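Local coordinates for protein trans-2-enoyl-CoA reductase (Treponema denticola ATCC 35405, PDB 4GGO) that reduces the carbon-carbon double bond of trans-2-enoyl-CoA substrates such as crotonyl-CoA with NADH, in bacterial fatty acid synthesis, at residues A[176-190]-A[284-296]. Residues are numbered along the deposited sequence; the frame is centred on the assembly and turned at random.
Sequences KTVDPFTGELKEISA and ASAVIPVIPLYLA
V290, the N-cap residue of the helix that starts at I291, gives its backbone N-H to K176 O at the edge of the hairpin. V290 N to K176 O is 2.8 Å, with an N-H...O angle of 133°, so the bond is noticeably bent. V290 CA also comes to 3.1 Å from K176 O, a CA-H...O contact on the same acceptor.

Everything else is essentially van der Waals packing, on two fronts. At the helix start, the P292 ring lies against T177, its CG 3.3 Å from T177 OG1; the hydroxyl reaches it because OG1 stands opposite the backbone N (chi1 -172°). One residue on, L293 turns into the hairpin: its CD2 meets K176 CB at 3.9 Å, its CD1 faces L185 CD2, and V178 CG1 rests on its backbone, 3.8 Å from L293 CA. On the second front, I188 crosses P289 at about a right angle, with CD1 3.6 Å from P289 CA and CG1 against the CB and CG of the ring, while A190 CB closes on P289 CG.

The antiparallel hairpin of 173-178 and 185-190 thus packs on the first turn of helix 291-305 and the loop leading into it. F173 extends the hairpin's packing onto P289 and V290, Y374 of helix 371-380 touches P292, and I288, its CB directed away from the hairpin, packs on L243 and Y244 of helix 241-244, the latter the probable proton donor.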
ATOM      1  N   LYS A 176       2.952   0.793  24.604  1.00 30.39           N
ATOM      2  CA  LYS A 176       2.548  -0.605  24.634  1.00 30.57           C
ATOM      3  C   LYS A 176       2.522  -1.198  23.229  1.00 32.60           C
ATOM      4  O   LYS A 176       2.569  -0.473  22.241  1.00 38.07           O
ATOM      5  CB  LYS A 176       1.174  -0.753  25.294  1.00 35.67           C
ATOM      6  CG  LYS A 176       1.162  -0.418  26.779  1.00 37.55           C
ATOM      7  CD  LYS A 176      -0.028  -1.047  27.502  1.00 45.24           C
ATOM      8  CE  LYS A 176      -1.310  -0.246  27.323  1.00 57.95           C
ATOM      9  NZ  LYS A 176      -2.414  -0.822  28.149  1.00 49.62           N
ATOM     10  N   THR A 177       2.473  -2.522  23.154  1.00 28.86           N
ATOM     11  CA  THR A 177       2.308  -3.224  21.888  1.00 26.60           C
ATOM     12  C   THR A 177       1.776  -4.612  22.197  1.00 28.46           C
ATOM     13  O   THR A 177       1.694  -5.003  23.360  1.00 31.34           O
ATOM     14  CB  THR A 177       3.628  -3.342  21.097  1.00 33.97           C
ATOM     15  OG1 THR A 177       3.358  -3.873  19.792  1.00 35.83           O
ATOM     16  CG2 THR A 177       4.604  -4.261  21.814  1.00 32.05           C
ATOM     17  N   VAL A 178       1.413  -5.360  21.164  1.00 26.50           N
ATOM     18  CA  VAL A 178       0.870  -6.693  21.374  1.00 26.16           C
ATOM     19  C   VAL A 178       1.332  -7.654  20.284  1.00 32.65           C
ATOM     20  O   VAL A 178       1.425  -7.288  19.112  1.00 33.43           O
ATOM     21  CB  VAL A 178      -0.682  -6.666  21.472  1.00 27.56           C
ATOM     22  CG1 VAL A 178      -1.308  -6.264  20.141  1.00 31.74           C
ATOM     23  CG2 VAL A 178      -1.220  -8.010  21.943  1.00 28.14           C
ATOM     24  N   ASP A 179       1.664  -8.875  20.688  1.00 30.52           N
ATOM     25  CA  ASP A 179       1.979  -9.930  19.739  1.00 32.42           C
ATOM     26  C   ASP A 179       0.680 -10.667  19.452  1.00 32.60           C
ATOM     27  O   ASP A 179       0.177 -11.396  20.305  1.00 31.06           O
ATOM     28  CB  ASP A 179       3.032 -10.879  20.319  1.00 32.54           C
ATOM     29  CG  ASP A 179       3.544 -11.889  19.303  1.00 35.29           C
ATOM     30  OD1 ASP A 179       2.722 -12.549  18.632  1.00 36.51           O
ATOM     31  OD2 ASP A 179       4.779 -12.026  19.175  1.00 42.28           O
ATOM     32  N   PRO A 180       0.131 -10.474  18.243  1.00 28.21           N
ATOM     33  CA  PRO A 180      -1.178 -11.013  17.856  1.00 29.10           C
ATOM     34  C   PRO A 180      -1.225 -12.539  17.847  1.00 33.25           C
ATOM     35  O   PRO A 180      -2.313 -13.111  17.889  1.00 32.55           O
ATOM     36  CB  PRO A 180      -1.369 -10.473  16.435  1.00 31.19           C
ATOM     37  CG  PRO A 180       0.014 -10.230  15.936  1.00 33.02           C
ATOM     38  CD  PRO A 180       0.781  -9.758  17.133  1.00 32.41           C
ATOM     39  N   PHE A 181      -0.063 -13.186  17.796  1.00 34.62           N
ATOM     40  CA  PHE A 181      -0.010 -14.644  17.747  1.00 34.46           C
ATOM     41  C   PHE A 181       0.110 -15.285  19.129  1.00 35.29           C
ATOM     42  O   PHE A 181      -0.297 -16.429  19.326  1.00 37.68           O
ATOM     43  CB  PHE A 181       1.125 -15.114  16.834  1.00 35.74           C
ATOM     44  CG  PHE A 181       0.844 -14.915  15.371  1.00 33.88           C
ATOM     45  CD1 PHE A 181       0.067 -15.825  14.674  1.00 35.14           C
ATOM     46  CD2 PHE A 181       1.351 -13.817  14.696  1.00 34.15           C
ATOM     47  CE1 PHE A 181      -0.200 -15.645  13.329  1.00 34.00           C
ATOM     48  CE2 PHE A 181       1.089 -13.632  13.349  1.00 34.02           C
ATOM     49  CZ  PHE A 181       0.312 -14.548  12.665  1.00 33.05           C
ATOM     50  N   THR A 182       0.666 -14.546  20.083  1.00 36.48           N
ATOM     51  CA  THR A 182       0.814 -15.050  21.445  1.00 32.18           C
ATOM     52  C   THR A 182      -0.133 -14.333  22.403  1.00 36.40           C
ATOM     53  O   THR A 182      -0.450 -14.847  23.477  1.00 38.07           O
ATOM     54  CB  THR A 182       2.256 -14.884  21.955  1.00 33.67           C
ATOM     55  OG1 THR A 182       2.572 -13.490  22.048  1.00 32.71           O
ATOM     56  CG2 THR A 182       3.241 -15.566  21.014  1.00 33.78           C
ATOM     57  N   GLY A 183      -0.576 -13.143  22.010  1.00 33.02           N
ATOM     58  CA  GLY A 183      -1.488 -12.361  22.823  1.00 31.72           C
ATOM     59  C   GLY A 183      -0.784 -11.577  23.914  1.00 25.90           C
ATOM     60  O   GLY A 183      -1.430 -10.971  24.767  1.00 26.57           O
ATOM     61  N   GLU A 184       0.544 -11.582  23.887  1.00 26.22           N
ATOM     62  CA  GLU A 184       1.324 -10.916  24.926  1.00 29.12           C
ATOM     63  C   GLU A 184       1.424  -9.408  24.714  1.00 28.06           C
ATOM     64  O   GLU A 184       1.795  -8.945  23.634  1.00 30.40           O
ATOM     65  CB  GLU A 184       2.730 -11.516  25.017  1.00 30.70           C
ATOM     66  CG  GLU A 184       3.561 -10.942  26.155  1.00 31.52           C
ATOM     67  CD  GLU A 184       5.015 -11.377  26.110  1.00 39.41           C
ATOM     68  OE1 GLU A 184       5.400 -12.094  25.162  1.00 33.27           O
ATOM     69  OE2 GLU A 184       5.773 -10.994  27.025  1.00 36.06           O
ATOM     70  N   LEU A 185       1.091  -8.647  25.752  1.00 26.93           N
ATOM     71  CA  LEU A 185       1.304  -7.205  25.749  1.00 31.14           C
ATOM     72  C   LEU A 185       2.729  -6.903  26.184  1.00 33.00           C
ATOM     73  O   LEU A 185       3.201  -7.432  27.191  1.00 39.61           O
ATOM     74  CB  LEU A 185       0.329  -6.507  26.698  1.00 29.06           C
ATOM     75  CG  LEU A 185      -1.112  -6.264  26.252  1.00 36.42           C
ATOM     76  CD1 LEU A 185      -1.866  -5.541  27.352  1.00 41.85           C
ATOM     77  CD2 LEU A 185      -1.157  -5.464  24.961  1.00 31.83           C
ATOM     78  N   LYS A 186       3.414  -6.052  25.429  1.00 34.87           N
ATOM     79  CA  LYS A 186       4.782  -5.676  25.765  1.00 37.85           C
ATOM     80  C   LYS A 186       4.939  -4.169  25.845  1.00 41.46           C
ATOM     81  O   LYS A 186       4.015  -3.415  25.541  1.00 37.99           O
ATOM     82  CB  LYS A 186       5.761  -6.204  24.719  1.00 40.39           C
ATOM     83  CG  LYS A 186       5.634  -7.675  24.412  1.00 36.50           C
ATOM     84  CD  LYS A 186       6.549  -8.045  23.265  1.00 37.86           C
ATOM     85  CE  LYS A 186       6.287  -9.456  22.780  1.00 42.23           C
ATOM     86  NZ  LYS A 186       7.047  -9.743  21.533  1.00 29.72           N
ATOM     87  N   GLU A 187       6.127  -3.742  26.251  1.00 38.98           N
ATOM     88  CA  GLU A 187       6.495  -2.337  26.206  1.00 39.38           C
ATOM     89  C   GLU A 187       7.775  -2.188  25.398  1.00 45.95           C
ATOM     90  O   GLU A 187       8.840  -2.642  25.817  1.00 47.01           O
ATOM     91  CB  GLU A 187       6.684  -1.780  27.616  1.00 49.51           C
ATOM     92  CG  GLU A 187       7.191  -0.349  27.644  1.00 56.95           C
ATOM     93  CD  GLU A 187       6.632   0.444  28.807  1.00 61.88           C
ATOM     94  OE1 GLU A 187       5.521   0.112  29.275  1.00 65.74           O
ATOM     95  OE2 GLU A 187       7.300   1.400  29.253  1.00 62.73           O
ATOM     96  N   ILE A 188       7.664  -1.564  24.231  1.00 38.97           N
ATOM     97  CA  ILE A 188       8.815  -1.390  23.356  1.00 35.64           C
ATOM     98  C   ILE A 188       9.093   0.085  23.107  1.00 37.28           C
ATOM     99  O   ILE A 188       8.244   0.938  23.363  1.00 34.68           O
ATOM    100  CB  ILE A 188       8.620  -2.106  22.010  1.00 41.85           C
ATOM    101  CG1 ILE A 188       7.529  -1.419  21.187  1.00 41.13           C
ATOM    102  CG2 ILE A 188       8.280  -3.568  22.236  1.00 44.47           C
ATOM    103  CD1 ILE A 188       7.402  -1.966  19.781  1.00 41.71           C
ATOM    104  N   SER A 189      10.286   0.378  22.604  1.00 32.88           N
ATOM    105  CA  SER A 189      10.714   1.757  22.426  1.00 30.11           C
ATOM    106  C   SER A 189      11.411   1.987  21.091  1.00 33.60           C
ATOM    107  O   SER A 189      11.958   1.060  20.492  1.00 36.65           O
ATOM    108  CB  SER A 189      11.652   2.165  23.565  1.00 31.96           C
ATOM    109  OG  SER A 189      11.031   1.993  24.827  1.00 37.78           O
ATOM    110  N   ALA A 190      11.382   3.233  20.635  1.00 29.62           N
ATOM    111  CA  ALA A 190      12.151   3.653  19.473  1.00 31.48           C
ATOM    112  C   ALA A 190      13.033   4.830  19.872  1.00 35.38           C
ATOM    113  O   ALA A 190      12.535   5.877  20.289  1.00 36.23           O
ATOM    114  CB  ALA A 190      11.227   4.036  18.327  1.00 33.61           C
ATOM    115  N   ALA A 284       6.428  -3.550   8.552  1.00 34.68           N
ATOM    116  CA  ALA A 284       7.141  -2.800   9.581  1.00 38.02           C
ATOM    117  C   ALA A 284       6.321  -2.553  10.848  1.00 33.28           C
ATOM    118  O   ALA A 284       6.837  -2.006  11.822  1.00 33.51           O
ATOM    119  CB  ALA A 284       7.643  -1.479   9.011  1.00 43.08           C
ATOM    120  N   SER A 285       5.054  -2.959  10.834  1.00 34.68           N
ATOM    121  CA  SER A 285       4.146  -2.699  11.954  1.00 32.21           C
ATOM    122  C   SER A 285       4.641  -3.266  13.283  1.00 28.25           C
ATOM    123  O   SER A 285       4.490  -2.637  14.329  1.00 30.42           O
ATOM    124  CB  SER A 285       2.748  -3.248  11.652  1.00 27.30           C
ATOM    125  OG  SER A 285       2.162  -2.582  10.550  1.00 31.27           O
ATOM    126  N   ALA A 286       5.238  -4.452  13.232  1.00 31.91           N
ATOM    127  CA  ALA A 286       5.623  -5.178  14.441  1.00 34.43           C
ATOM    128  C   ALA A 286       6.645  -4.446  15.312  1.00 31.57           C
ATOM    129  O   ALA A 286       6.594  -4.533  16.540  1.00 37.37           O
ATOM    130  CB  ALA A 286       6.131  -6.565  14.081  1.00 36.53           C
ATOM    131  N   VAL A 287       7.565  -3.723  14.684  1.00 33.87           N
ATOM    132  CA  VAL A 287       8.633  -3.054  15.425  1.00 37.99           C
ATOM    133  C   VAL A 287       8.259  -1.640  15.866  1.00 39.24           C
ATOM    134  O   VAL A 287       8.997  -1.001  16.614  1.00 40.43           O
ATOM    135  CB  VAL A 287       9.944  -3.003  14.615  1.00 40.08           C
ATOM    136  CG1 VAL A 287      10.452  -4.409  14.340  1.00 37.54           C
ATOM    137  CG2 VAL A 287       9.739  -2.239  13.317  1.00 42.55           C
ATOM    138  N   ILE A 288       7.111  -1.155  15.404  1.00 30.63           N
ATOM    139  CA  ILE A 288       6.655   0.179  15.769  1.00 25.46           C
ATOM    140  C   ILE A 288       5.847   0.141  17.060  1.00 32.53           C
ATOM    141  O   ILE A 288       4.882  -0.614  17.165  1.00 30.11           O
ATOM    142  CB  ILE A 288       5.781   0.798  14.667  1.00 30.48           C
ATOM    143  CG1 ILE A 288       6.495   0.752  13.318  1.00 32.23           C
ATOM    144  CG2 ILE A 288       5.420   2.227  15.023  1.00 33.30           C
ATOM    145  CD1 ILE A 288       5.651   1.272  12.167  1.00 30.83           C
ATOM    146  N   PRO A 289       6.243   0.954  18.053  1.00 31.02           N
ATOM    147  CA  PRO A 289       5.499   1.028  19.315  1.00 28.07           C
ATOM    148  C   PRO A 289       4.072   1.517  19.091  1.00 24.83           C
ATOM    149  O   PRO A 289       3.855   2.355  18.217  1.00 24.92           O
ATOM    150  CB  PRO A 289       6.292   2.054  20.130  1.00 27.19           C
ATOM    151  CG  PRO A 289       7.661   2.043  19.530  1.00 32.32           C
ATOM    152  CD  PRO A 289       7.448   1.798  18.070  1.00 28.72           C
ATOM    153  N   VAL A 290       3.131   0.974  19.865  1.00 19.97           N
ATOM    154  CA  VAL A 290       1.709   1.341  19.822  1.00 24.98           C
ATOM    155  C   VAL A 290       0.939   0.771  18.622  1.00 23.11           C
ATOM    156  O   VAL A 290      -0.166   0.252  18.787  1.00 25.79           O
ATOM    157  CB  VAL A 290       1.476   2.872  19.945  1.00 25.82           C
ATOM    158  CG1 VAL A 290      -0.013   3.191  19.952  1.00 30.63           C
ATOM    159  CG2 VAL A 290       2.145   3.413  21.202  1.00 27.72           C
ATOM    160  N   ILE A 291       1.531   0.853  17.433  1.00 19.65           N
ATOM    161  CA  ILE A 291       0.849   0.482  16.184  1.00 25.57           C
ATOM    162  C   ILE A 291       0.083  -0.857  16.167  1.00 21.48           C
ATOM    163  O   ILE A 291      -1.085  -0.882  15.778  1.00 26.26           O
ATOM    164  CB  ILE A 291       1.791   0.602  14.952  1.00 21.01           C
ATOM    165  CG1 ILE A 291       1.931   2.066  14.540  1.00 25.16           C
ATOM    166  CG2 ILE A 291       1.265  -0.213  13.780  1.00 25.84           C
ATOM    167  CD1 ILE A 291       0.621   2.722  14.158  1.00 26.92           C
ATOM    168  N   PRO A 292       0.721  -1.965  16.592  1.00 27.71           N
ATOM    169  CA  PRO A 292      -0.020  -3.234  16.549  1.00 23.21           C
ATOM    170  C   PRO A 292      -1.219  -3.254  17.495  1.00 25.90           C
ATOM    171  O   PRO A 292      -2.250  -3.837  17.158  1.00 23.15           O
ATOM    172  CB  PRO A 292       1.021  -4.261  17.006  1.00 26.77           C
ATOM    173  CG  PRO A 292       2.333  -3.626  16.706  1.00 26.74           C
ATOM    174  CD  PRO A 292       2.120  -2.176  17.000  1.00 24.50           C
ATOM    175  N   LEU A 293      -1.082  -2.625  18.658  1.00 22.26           N
ATOM    176  CA  LEU A 293      -2.177  -2.553  19.619  1.00 21.12           C
ATOM    177  C   LEU A 293      -3.275  -1.627  19.112  1.00 22.63           C
ATOM    178  O   LEU A 293      -4.461  -1.906  19.278  1.00 22.57           O
ATOM    179  CB  LEU A 293      -1.674  -2.069  20.980  1.00 22.55           C
ATOM    180  CG  LEU A 293      -2.755  -1.869  22.046  1.00 27.62           C
ATOM    181  CD1 LEU A 293      -3.488  -3.175  22.321  1.00 28.21           C
ATOM    182  CD2 LEU A 293      -2.160  -1.305  23.326  1.00 35.39           C
ATOM    183  N   TYR A 294      -2.869  -0.520  18.500  1.00 17.28           N
ATOM    184  CA  TYR A 294      -3.812   0.426  17.921  1.00 19.65           C
ATOM    185  C   TYR A 294      -4.629  -0.214  16.801  1.00 20.72           C
ATOM    186  O   TYR A 294      -5.857  -0.125  16.794  1.00 19.28           O
ATOM    187  CB  TYR A 294      -3.077   1.660  17.394  1.00 20.28           C
ATOM    188  CG  TYR A 294      -3.932   2.541  16.513  1.00 21.45           C
ATOM    189  CD1 TYR A 294      -4.977   3.284  17.048  1.00 19.18           C
ATOM    190  CD2 TYR A 294      -3.693   2.635  15.148  1.00 20.62           C
ATOM    191  CE1 TYR A 294      -5.764   4.092  16.250  1.00 19.60           C
ATOM    192  CE2 TYR A 294      -4.475   3.443  14.339  1.00 19.30           C
ATOM    193  CZ  TYR A 294      -5.511   4.168  14.897  1.00 18.70           C
ATOM    194  OH  TYR A 294      -6.293   4.975  14.103  1.00 18.95           O
ATOM    195  N   LEU A 295      -3.937  -0.860  15.864  1.00 19.94           N
ATOM    196  CA  LEU A 295      -4.588  -1.504  14.724  1.00 21.28           C
ATOM    197  C   LEU A 295      -5.545  -2.608  15.157  1.00 17.34           C
ATOM    198  O   LEU A 295      -6.653  -2.709  14.637  1.00 17.54           O
ATOM    199  CB  LEU A 295      -3.548  -2.071  13.757  1.00 20.38           C
ATOM    200  CG  LEU A 295      -2.742  -1.052  12.950  1.00 23.01           C
ATOM    201  CD1 LEU A 295      -1.702  -1.755  12.100  1.00 23.89           C
ATOM    202  CD2 LEU A 295      -3.663  -0.209  12.085  1.00 22.07           C
ATOM    203  N   ALA A 296      -5.110  -3.435  16.101  1.00 18.55           N
ATOM    204  CA  ALA A 296      -5.956  -4.499  16.633  1.00 22.38           C
ATOM    205  C   ALA A 296      -7.213  -3.916  17.273  1.00 23.39           C
ATOM    206  O   ALA A 296      -8.306  -4.467  17.139  1.00 19.45           O
ATOM    207  CB  ALA A 296      -5.185  -5.340  17.638  1.00 27.54           C
TER